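PDB 1SZH: protein her-1 from Caenorhabditis elegans, which dictates male development, probably acting directly as a secreted signal in sex determination, and inhibits the function of tra-2a. Local coordinates for residues E9-K17 with C26-G34; C90-M98 with D110-L118. The protein carries 2 engineered substitutions. One frame throughout, in Å; residues are numbered along the deposited sequence.

Contact 1 of 2, residues E9-K17 with C26-G34; sequences ELIKDAAEK and CCIEIMKFG
Two helices joined by a short connection form a helical hairpin here, and I11, A14 and A15 of helix 8-18 meet C27, I28 and M31 of helix 24-33 in a close-packed apolar seam. The axes of the two segments approach to 9.0 Å, with 136° between their N-to-C directions. The small side chain of A15 is consistent with this close approach: the CA atoms of A15 and C27 are the nearest pair, 5.7 Å apart, and A15 CB rests 3.8 Å from CG1 of I28. M31 reaches across from the other helix. Its chain is extended from CA to SD, then bends at chi3 (-88°), which brings the methyl group in between I11 and A15, with M31 CE 3.6 Å from I11 CG2. The two side chains slide past each other in opposite directions, and M31 SD also lies 4.0 Å from A14 CB. I11 CG2, set anti to the backbone N by chi1 -72°, touches I28 CG2 as well, at 4.0 Å. Replacing I11 with an alanine would probably open a gap beside M31 and I28 and let the thioether turn more freely. L55 of helix 47-59 touches both A14 and M31, so a third helix closes this side. A disulfide from C27 to C19 ties the hairpin near its turn, while C26 is bonded to C39. At the far end, helix 24-33 stops in a Schellman motif with G34 at positive phi. Within the seam, the methyl carbon CE of M31 comes 3.4 Å from the backbone oxygen O of I11.

Contact 2 of 2, residues C90-M98 with D110-L118; sequences CENRCKNLM and DSIKSCSLL. With ACT (acetate ion), chain C.
C90 and C115 are joined by a disulfide across two helices that run almost exactly antiparallel, 175° between their N-to-C directions. SG of C90 stands anti to its own nitrogen, whereas SG of C115 sits between the backbone N and the carbonyl carbon; together they span the gap with a chi3 of 71°. Farther along the pair, the bond gives way to apolar packing round I112. Its CD1 lies 3.8 Å from C94 SG and 4.0 Å from M98 SD, the M98 and I112 side chains crossing at about a right angle, while its CG1 meets L97 CD1 at 3.8 Å. The same L97 CD1 lies alongside S111, 3.6 Å from its OG. That hydroxyl also stands near the plane of the R93 guanidinium, at its edge, with OG 3.3 Å from NH1. R93 bends at its second and third torsions, and its NE donates a nearly straight hydrogen bond (2.9 Å, 167°) to O of an acetate ion, probably from the crystallisation liquor, which R89 also binds. In the second shell, I112 O accepts from both OG and N of S116, arriving from opposite faces of the carbonyl plane, where helix 105-115 ends. Beyond I112, C94 is bonded to C76, and F126 of helix 120-134 touches C94 and M98, so the contact joins a larger helical bundle. With a disulfide at one end, sulfur and aliphatic carbons packed round I112, and R93 and S111 along a more polar edge, the helix pair is held by a covalent cross-link, as is common in secreted proteins, and by apolar contact.

Contacts 1 and 2 follow one another along the chain and lie in separate parts of the all-helical fold, with centres 24 Å apart and nearest atoms about 6 Å apart. The loop after helix 85-97 runs between them: S102 OG is hydrogen-bonded to M31 O of contact 1, P101 packs on I30, and S100 OG is hydrogen-bonded to N96 O of contact 2 and weakly to G34 O. The helices of contact 1 cross obliquely, those of contact 2 are nearly antiparallel; both hold disulfide cysteines, but in contact 2 a disulfide spans the two segments, whereas both cysteines of segment 26-34 bond outside contact 1. The acetate ion is bound by R93 of contact 2 and by R89.

Contact 1 of 2, residues E9-K17 with C26-G34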
# COMPACT_ATOMS: atom_id res chain seq x y z
N GLU A 9 21.89 -3.29 3.14
CA GLU A 9 22.37 -3.36 1.77
C GLU A 9 21.24 -3.22 0.76
O GLU A 9 21.34 -2.43 -0.19
CB GLU A 9 23.07 -4.70 1.51
CG GLU A 9 24.36 -4.94 2.29
CD GLU A 9 24.13 -5.09 3.79
OE1 GLU A 9 23.19 -5.83 4.17
OE2 GLU A 9 24.89 -4.49 4.57
N LEU A 10 20.18 -3.99 0.96
CA LEU A 10 19.02 -3.98 0.07
C LEU A 10 18.32 -2.61 0.01
O LEU A 10 17.98 -2.10 -1.07
CB LEU A 10 18.04 -5.06 0.51
CG LEU A 10 17.00 -5.51 -0.50
CD1 LEU A 10 17.71 -5.98 -1.77
CD2 LEU A 10 16.16 -6.64 0.10
N ILE A 11 18.11 -2.00 1.18
CA ILE A 11 17.46 -0.69 1.22
C ILE A 11 18.31 0.38 0.56
O ILE A 11 17.81 1.24 -0.17
CB ILE A 11 17.12 -0.27 2.68
CG1 ILE A 11 15.95 -1.13 3.19
CG2 ILE A 11 16.78 1.20 2.74
CD1 ILE A 11 15.64 -0.93 4.68
N LYS A 12 19.62 0.35 0.80
CA LYS A 12 20.48 1.34 0.17
C LYS A 12 20.50 1.15 -1.34
O LYS A 12 20.50 2.13 -2.09
CB LYS A 12 21.91 1.25 0.74
CG LYS A 12 22.02 1.71 2.18
CD LYS A 12 23.46 1.77 2.67
CE LYS A 12 24.23 2.85 1.93
NZ LYS A 12 25.57 3.15 2.51
N ASP A 13 20.48 -0.10 -1.80
CA ASP A 13 20.48 -0.37 -3.24
C ASP A 13 19.18 0.14 -3.87
O ASP A 13 19.20 0.74 -4.95
CB ASP A 13 20.64 -1.86 -3.50
CG ASP A 13 20.79 -2.18 -4.99
OD1 ASP A 13 20.02 -3.01 -5.50
OD2 ASP A 13 21.68 -1.59 -5.65
N ALA A 14 18.05 -0.10 -3.21
CA ALA A 14 16.76 0.36 -3.75
C ALA A 14 16.74 1.89 -3.82
O ALA A 14 16.26 2.46 -4.80
CB ALA A 14 15.62 -0.14 -2.87
N ALA A 15 17.24 2.55 -2.77
CA ALA A 15 17.27 4.01 -2.77
C ALA A 15 18.12 4.53 -3.93
O ALA A 15 17.74 5.48 -4.62
CB ALA A 15 17.80 4.53 -1.42
N GLU A 16 19.28 3.91 -4.13
CA GLU A 16 20.19 4.32 -5.21
C GLU A 16 19.59 4.15 -6.60
O GLU A 16 19.84 4.97 -7.50
CB GLU A 16 21.49 3.51 -5.11
CG GLU A 16 22.29 3.78 -3.83
CD GLU A 16 23.22 2.64 -3.46
OE1 GLU A 16 23.51 1.80 -4.34
OE2 GLU A 16 23.67 2.59 -2.29
N LYS A 17 18.80 3.11 -6.78
CA LYS A 17 18.19 2.82 -8.08
C LYS A 17 16.91 3.56 -8.35
O LYS A 17 16.52 3.75 -9.50
CB LYS A 17 17.90 1.32 -8.19
CG LYS A 17 19.16 0.46 -8.22
CD LYS A 17 18.85 -1.02 -8.26
CE LYS A 17 20.15 -1.82 -8.48
NZ LYS A 17 19.90 -3.29 -8.44
N CYS A 26 16.13 10.28 2.56
CA CYS A 26 14.70 10.24 2.83
C CYS A 26 14.12 8.89 2.40
O CYS A 26 13.31 8.31 3.12
CB CYS A 26 13.96 11.37 2.09
SG CYS A 26 12.20 11.42 2.43
N CYS A 27 14.54 8.39 1.25
CA CYS A 27 14.04 7.10 0.79
C CYS A 27 14.46 5.97 1.73
O CYS A 27 13.67 5.08 2.02
CB CYS A 27 14.53 6.83 -0.64
SG CYS A 27 13.49 7.76 -1.78
N ILE A 28 15.69 6.02 2.21
CA ILE A 28 16.17 5.02 3.17
C ILE A 28 15.31 5.11 4.42
O ILE A 28 14.90 4.08 4.98
CB ILE A 28 17.66 5.26 3.48
CG1 ILE A 28 18.49 4.85 2.27
CG2 ILE A 28 18.10 4.46 4.70
CD1 ILE A 28 19.93 5.35 2.31
N GLU A 29 15.00 6.34 4.85
CA GLU A 29 14.18 6.52 6.06
C GLU A 29 12.77 5.95 5.94
O GLU A 29 12.31 5.24 6.83
CB GLU A 29 14.09 8.00 6.42
CG GLU A 29 15.36 8.58 7.01
CD GLU A 29 15.16 9.06 8.44
OE1 GLU A 29 16.01 8.72 9.29
OE2 GLU A 29 14.17 9.78 8.72
N ILE A 30 12.08 6.26 4.83
CA ILE A 30 10.73 5.72 4.72
C ILE A 30 10.75 4.20 4.57
O ILE A 30 9.83 3.52 4.99
CB ILE A 30 9.92 6.43 3.60
CG1 ILE A 30 10.46 6.10 2.20
CG2 ILE A 30 9.99 7.95 3.80
CD1 ILE A 30 9.84 4.86 1.56
N MET A 31 11.82 3.64 4.01
CA MET A 31 11.87 2.18 3.93
C MET A 31 12.11 1.54 5.30
O MET A 31 11.47 0.55 5.66
CB MET A 31 12.96 1.73 2.95
CG MET A 31 12.52 1.92 1.50
SD MET A 31 13.72 1.26 0.30
CE MET A 31 14.79 2.69 0.09
N LYS A 32 13.02 2.11 6.09
CA LYS A 32 13.31 1.50 7.39
C LYS A 32 12.17 1.69 8.38
O LYS A 32 11.98 0.84 9.24
CB LYS A 32 14.64 2.03 7.97
CG LYS A 32 14.59 3.38 8.66
CD LYS A 32 16.03 3.82 9.09
CE LYS A 32 16.00 4.94 10.12
NZ LYS A 32 17.37 5.43 10.42
N PHE A 33 11.42 2.77 8.23
CA PHE A 33 10.29 3.04 9.12
C PHE A 33 9.01 2.42 8.58
O PHE A 33 8.02 2.31 9.31
CB PHE A 33 10.07 4.55 9.31
CG PHE A 33 11.03 5.18 10.28
CD1 PHE A 33 12.03 6.05 9.85
CD2 PHE A 33 10.91 4.92 11.64
CE1 PHE A 33 12.91 6.64 10.77
CE2 PHE A 33 11.77 5.51 12.56
CZ PHE A 33 12.77 6.38 12.11
N GLY A 34 9.01 1.99 7.32
CA GLY A 34 7.81 1.40 6.78
C GLY A 34 6.69 2.42 6.59
O GLY A 34 5.57 2.19 7.03

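Contact 2 of 2, residues C90-M98 with D110-L118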
# COMPACT_ATOMS: atom_id res chain seq x y z
N CYS A 90 -9.31 2.43 10.78
CA CYS A 90 -8.80 1.29 10.02
C CYS A 90 -8.61 1.71 8.56
O CYS A 90 -7.65 1.28 7.91
CB CYS A 90 -9.80 0.11 10.13
SG CYS A 90 -9.30 -1.50 9.48
N GLU A 91 -9.50 2.57 8.05
CA GLU A 91 -9.36 3.03 6.66
C GLU A 91 -8.03 3.77 6.49
O GLU A 91 -7.27 3.50 5.53
CB GLU A 91 -10.51 3.97 6.29
CG GLU A 91 -10.31 4.70 4.96
CD GLU A 91 -11.49 5.56 4.58
OE1 GLU A 91 -12.43 5.65 5.39
OE2 GLU A 91 -11.46 6.15 3.48
N ASN A 92 -7.73 4.67 7.42
CA ASN A 92 -6.48 5.43 7.34
C ASN A 92 -5.24 4.56 7.54
O ASN A 92 -4.24 4.78 6.86
CB ASN A 92 -6.50 6.59 8.35
CG ASN A 92 -7.50 7.67 7.96
OD1 ASN A 92 -7.77 7.87 6.77
ND2 ASN A 92 -8.04 8.37 8.95
N ARG A 93 -5.32 3.59 8.44
CA ARG A 93 -4.23 2.66 8.70
C ARG A 93 -3.99 1.89 7.39
O ARG A 93 -2.86 1.72 6.95
CB ARG A 93 -4.62 1.71 9.84
CG ARG A 93 -3.89 0.35 9.91
CD ARG A 93 -2.57 0.40 10.65
NE ARG A 93 -2.63 0.94 12.01
CZ ARG A 93 -2.76 0.23 13.14
NH1 ARG A 93 -2.87 -1.09 13.12
NH2 ARG A 93 -2.70 0.85 14.31
N CYS A 94 -5.08 1.43 6.78
CA CYS A 94 -4.98 0.69 5.52
C CYS A 94 -4.32 1.55 4.43
O CYS A 94 -3.40 1.11 3.75
CB CYS A 94 -6.40 0.27 5.09
SG CYS A 94 -6.54 -0.76 3.62
N LYS A 95 -4.78 2.80 4.29
CA LYS A 95 -4.20 3.65 3.25
C LYS A 95 -2.70 3.85 3.46
O LYS A 95 -1.92 3.84 2.50
CB LYS A 95 -4.91 5.00 3.21
CG LYS A 95 -6.35 4.91 2.72
CD LYS A 95 -7.02 6.29 2.75
CE LYS A 95 -8.40 6.24 2.11
NZ LYS A 95 -9.03 7.60 2.21
N ASN A 96 -2.30 4.03 4.72
CA ASN A 96 -0.88 4.21 5.01
C ASN A 96 -0.10 2.92 4.70
O ASN A 96 0.92 2.97 4.03
CB ASN A 96 -0.67 4.61 6.48
CG ASN A 96 -1.00 6.08 6.72
OD1 ASN A 96 -0.78 6.92 5.85
ND2 ASN A 96 -1.51 6.38 7.91
N LEU A 97 -0.59 1.78 5.17
CA LEU A 97 0.10 0.52 4.91
C LEU A 97 0.21 0.24 3.42
O LEU A 97 1.27 -0.15 2.93
CB LEU A 97 -0.65 -0.65 5.56
CG LEU A 97 -0.59 -0.73 7.09
CD1 LEU A 97 -1.68 -1.69 7.61
CD2 LEU A 97 0.79 -1.19 7.49
N MET A 98 -0.89 0.45 2.70
CA MET A 98 -0.91 0.12 1.28
C MET A 98 -0.12 1.04 0.38
O MET A 98 -0.02 0.80 -0.82
CB MET A 98 -2.37 0.02 0.80
CG MET A 98 -3.17 -1.10 1.50
SD MET A 98 -2.69 -2.79 0.98
CE MET A 98 -3.51 -2.89 -0.63
N ASP A 110 -2.12 -8.67 7.49
CA ASP A 110 -2.38 -9.12 8.86
C ASP A 110 -2.89 -7.93 9.69
O ASP A 110 -3.82 -8.07 10.48
CB ASP A 110 -1.12 -9.69 9.51
CG ASP A 110 -0.71 -11.03 8.92
OD1 ASP A 110 -1.57 -11.72 8.33
OD2 ASP A 110 0.48 -11.39 9.06
N SER A 111 -2.28 -6.76 9.49
CA SER A 111 -2.68 -5.57 10.26
C SER A 111 -4.05 -5.08 9.85
O SER A 111 -4.87 -4.73 10.70
CB SER A 111 -1.61 -4.46 10.09
OG SER A 111 -2.02 -3.28 10.78
N ILE A 112 -4.32 -5.08 8.54
CA ILE A 112 -5.62 -4.65 8.05
C ILE A 112 -6.71 -5.64 8.49
O ILE A 112 -7.80 -5.23 8.89
CB ILE A 112 -5.58 -4.57 6.50
CG1 ILE A 112 -4.63 -3.45 6.08
CG2 ILE A 112 -7.00 -4.32 5.93
CD1 ILE A 112 -4.18 -3.56 4.60
N LYS A 113 -6.44 -6.94 8.41
CA LYS A 113 -7.44 -7.91 8.84
C LYS A 113 -7.69 -7.74 10.34
O LYS A 113 -8.83 -7.82 10.77
CB LYS A 113 -6.96 -9.34 8.56
CG LYS A 113 -8.02 -10.41 8.88
CD LYS A 113 -7.56 -11.77 8.39
CE LYS A 113 -8.63 -12.83 8.63
NZ LYS A 113 -8.20 -14.15 8.10
N SER A 114 -6.65 -7.46 11.11
CA SER A 114 -6.84 -7.29 12.54
C SER A 114 -7.69 -6.08 12.89
O SER A 114 -8.57 -6.19 13.73
CB SER A 114 -5.49 -7.21 13.25
OG SER A 114 -4.89 -8.50 13.23
N CYS A 115 -7.48 -4.92 12.25
CA CYS A 115 -8.32 -3.79 12.62
C CYS A 115 -9.75 -3.89 12.15
O CYS A 115 -10.62 -3.18 12.65
CB CYS A 115 -7.73 -2.42 12.20
SG CYS A 115 -7.33 -2.05 10.53
N SER A 116 -10.01 -4.77 11.20
CA SER A 116 -11.37 -4.93 10.71
C SER A 116 -11.99 -6.23 11.24
O SER A 116 -12.99 -6.70 10.71
CB SER A 116 -11.38 -4.93 9.16
OG SER A 116 -10.58 -5.99 8.64
N LEU A 117 -11.42 -6.83 12.29
CA LEU A 117 -11.97 -8.10 12.80
C LEU A 117 -13.44 -8.12 13.18
O LEU A 117 -14.09 -9.17 13.11
CB LEU A 117 -11.15 -8.60 13.99
CG LEU A 117 -9.84 -9.29 13.63
CD1 LEU A 117 -9.09 -9.62 14.92
CD2 LEU A 117 -10.09 -10.56 12.83
N LEU A 118 -13.97 -6.98 13.61
CA LEU A 118 -15.38 -6.92 13.98
C LEU A 118 -16.22 -6.38 12.83
O LEU A 118 -17.39 -6.05 13.00
CB LEU A 118 -15.56 -6.06 15.23
CG LEU A 118 -14.79 -6.55 16.45
CD1 LEU A 118 -15.20 -5.74 17.67
CD2 LEU A 118 -15.06 -8.01 16.70
C ACT C . -3.06 4.09 13.86
O ACT C . -2.56 3.75 12.69
OXT ACT C . -4.15 4.74 14.05
CH3 ACT C . -2.39 3.72 15.14